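PDB 2XR1: cleavage and polyadenylation specificity factor 100 KD subunit from Methanosarcina mazei, which probably terminates archaeal transcription by cutting nascent RNA at the polymerase exit channel, acting as a zinc-dependent endonuclease and 5'-3' exonuclease. Local coordinates for residues V195-F200 against T224-V229. Sequence-based numbering, arbitrary orientation. Where two conformers were deposited one is given.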
loop_
_atom_site.group_PDB
_atom_site.type_symbol
_atom_site.label_atom_id
_atom_site.label_comp_id
_atom_site.label_asym_id
_atom_site.label_seq_id
_atom_site.Cartn_x
_atom_site.Cartn_y
_atom_site.Cartn_z
ATOM N N VAL B 195 -20.035 1.896 4.857
ATOM C CA VAL B 195 -20.506 0.553 5.143
ATOM C C VAL B 195 -20.495 -0.110 3.811
ATOM O O VAL B 195 -20.911 0.499 2.834
ATOM C CB VAL B 195 -21.931 0.577 5.673
ATOM C CG1 VAL B 195 -22.470 -0.776 5.671
ATOM C CG2 VAL B 195 -21.936 1.166 7.100
ATOM N N GLY B 196 -19.993 -1.315 3.702
ATOM C CA GLY B 196 -19.942 -1.946 2.402
ATOM C C GLY B 196 -18.531 -2.256 1.959
ATOM O O GLY B 196 -17.612 -1.535 2.283
ATOM N N ARG B 197 -18.414 -3.375 1.235
ATOM C CA ARG B 197 -17.212 -3.880 0.595
ATOM C C ARG B 197 -15.969 -3.888 1.472
ATOM O O ARG B 197 -14.891 -3.548 1.016
ATOM C CB ARG B 197 -16.960 -3.187 -0.735
ATOM C CG ARG B 197 -16.873 -1.671 -0.667
ATOM C CD ARG B 197 -16.224 -1.062 -1.918
ATOM N NE ARG B 197 -15.950 0.335 -1.683
ATOM C CZ ARG B 197 -15.452 1.170 -2.572
ATOM N NH1 ARG B 197 -15.147 0.749 -3.792
ATOM N NH2 ARG B 197 -15.276 2.450 -2.231
ATOM N N SER B 198 -16.150 -4.307 2.720
ATOM C CA SER B 198 -15.091 -4.600 3.624
ATOM C C SER B 198 -14.115 -5.529 2.962
ATOM O O SER B 198 -14.512 -6.518 2.298
ATOM C CB SER B 198 -15.634 -5.278 4.877
ATOM O OG SER B 198 -16.291 -4.368 5.783
ATOM N N CYS B 199 -12.832 -5.215 3.160
ATOM C CA CYS B 199 -11.733 -5.972 2.580
ATOM C C CYS B 199 -10.415 -5.334 3.064
ATOM O O CYS B 199 -10.195 -4.148 2.835
ATOM C CB CYS B 199 -11.810 -5.934 1.056
ATOM S SG CYS B 199 -10.548 -6.940 0.255
ATOM N N PHE B 200 -9.587 -6.088 3.781
ATOM C CA PHE B 200 -8.397 -5.548 4.416
ATOM C C PHE B 200 -7.220 -6.471 4.147
ATOM O O PHE B 200 -7.348 -7.697 4.034
ATOM C CB PHE B 200 -8.631 -5.411 5.929
ATOM C CG PHE B 200 -9.626 -4.372 6.280
ATOM C CD1 PHE B 200 -9.218 -3.032 6.505
ATOM C CD2 PHE B 200 -10.963 -4.673 6.327
ATOM C CE1 PHE B 200 -10.140 -2.045 6.792
ATOM C CE2 PHE B 200 -11.911 -3.659 6.605
ATOM C CZ PHE B 200 -11.498 -2.347 6.842
ATOM N N THR B 224 -16.792 -2.651 -6.240
ATOM C CA THR B 224 -16.056 -3.671 -5.555
ATOM C C THR B 224 -14.990 -3.022 -4.693
ATOM O O THR B 224 -14.742 -1.839 -4.794
ATOM C CB THR B 224 -15.359 -4.575 -6.578
ATOM O OG1 THR B 224 -14.326 -3.833 -7.225
ATOM C CG2 THR B 224 -16.339 -5.082 -7.628
ATOM N N PRO B 225 -14.361 -3.794 -3.820
ATOM C CA PRO B 225 -13.142 -3.286 -3.214
ATOM C C PRO B 225 -12.056 -3.054 -4.290
ATOM O O PRO B 225 -12.188 -3.545 -5.418
ATOM C CB PRO B 225 -12.730 -4.400 -2.288
ATOM C CG PRO B 225 -13.962 -5.192 -2.064
ATOM C CD PRO B 225 -14.780 -5.078 -3.263
ATOM N N TYR B 226 -11.022 -2.288 -3.947
ATOM C CA TYR B 226 -9.928 -2.046 -4.879
ATOM C C TYR B 226 -9.016 -3.281 -4.961
ATOM O O TYR B 226 -7.916 -3.299 -4.418
ATOM C CB TYR B 226 -9.115 -0.785 -4.483
ATOM C CG TYR B 226 -9.904 0.494 -4.514
ATOM C CD1 TYR B 226 -10.038 1.201 -5.660
ATOM C CD2 TYR B 226 -10.554 0.949 -3.389
ATOM C CE1 TYR B 226 -10.814 2.366 -5.694
ATOM C CE2 TYR B 226 -11.311 2.074 -3.406
ATOM C CZ TYR B 226 -11.443 2.772 -4.541
ATOM O OH TYR B 226 -12.177 3.903 -4.545
ATOM N N LEU B 227 -9.483 -4.308 -5.659
ATOM C CA LEU B 227 -8.746 -5.555 -5.759
ATOM C C LEU B 227 -7.635 -5.511 -6.815
ATOM O O LEU B 227 -6.856 -6.458 -6.871
ATOM C CB LEU B 227 -9.682 -6.718 -6.077
ATOM C CG LEU B 227 -10.737 -7.071 -5.035
ATOM C CD1 LEU B 227 -11.668 -8.211 -5.515
ATOM C CD2 LEU B 227 -10.079 -7.413 -3.673
ATOM N N TYR B 228 -7.520 -4.444 -7.614
ATOM C CA TYR B 228 -6.662 -4.492 -8.810
ATOM C C TYR B 228 -5.291 -3.809 -8.574
ATOM O O TYR B 228 -4.542 -3.564 -9.515
ATOM C CB TYR B 228 -7.432 -3.953 -10.039
ATOM C CG TYR B 228 -8.783 -4.656 -10.187
ATOM C CD1 TYR B 228 -9.889 -4.232 -9.450
ATOM C CD2 TYR B 228 -8.937 -5.785 -11.002
ATOM C CE1 TYR B 228 -11.113 -4.881 -9.545
ATOM C CE2 TYR B 228 -10.164 -6.442 -11.099
ATOM C CZ TYR B 228 -11.243 -5.984 -10.367
ATOM O OH TYR B 228 -12.465 -6.609 -10.441
ATOM N N VAL B 229 -4.955 -3.550 -7.319
ATOM C CA VAL B 229 -3.791 -2.760 -6.940
ATOM C C VAL B 229 -2.617 -3.612 -6.585
ATOM O O VAL B 229 -2.793 -4.733 -6.182
ATOM C CB VAL B 229 -4.081 -1.885 -5.669
ATOM C CG1 VAL B 229 -5.087 -0.826 -5.982
ATOM C CG2 VAL B 229 -4.504 -2.738 -4.441
#
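Arg197 and Pro225 meet where the contact is most closely packed. The proline ring sits against the start of the arginine side chain, CB of Arg197 lying 3.8 Å from CD of Pro225, while CG of Pro225 approaches the carbonyl O of Arg197. Two residues further on, Cys199 adds its CB to the same ring, 3.8 Å from CB of Pro225. With chi1 at -176°, SG of Cys199 stands anti to the backbone N and extends the apolar patch to CD2 of Leu227, 4.0 Å away.

In this metallo-beta-lactamase domain, a long connection links strand 208-211 to strand 240-242, and its residues 224-227 pack against residues 197-199. Tyr226, centre of an inverse gamma turn, bends it there. The zinc site is near, the side chain of Arg197 lying about 7 Å from that of the zinc ligand Asp249.

Toward Thr224 and Tyr226, partly exposed residues, polar contact replaces close packing. Arg197, extended from CG to NE, lets NH1 donate a hydrogen bond to the carbonyl O of Thr224 (2.8 Å, angle at the hydrogen 152°), with that oxygen near the guanidinium plane; a salt bridge from NE to Glu194 further restrains the group. The Tyr226 ring touches it more loosely, CE2 lying 4.1 Å from NH1 with the planes 45° apart, and also meets Trp183 of the second subunit, rings roughly perpendicular.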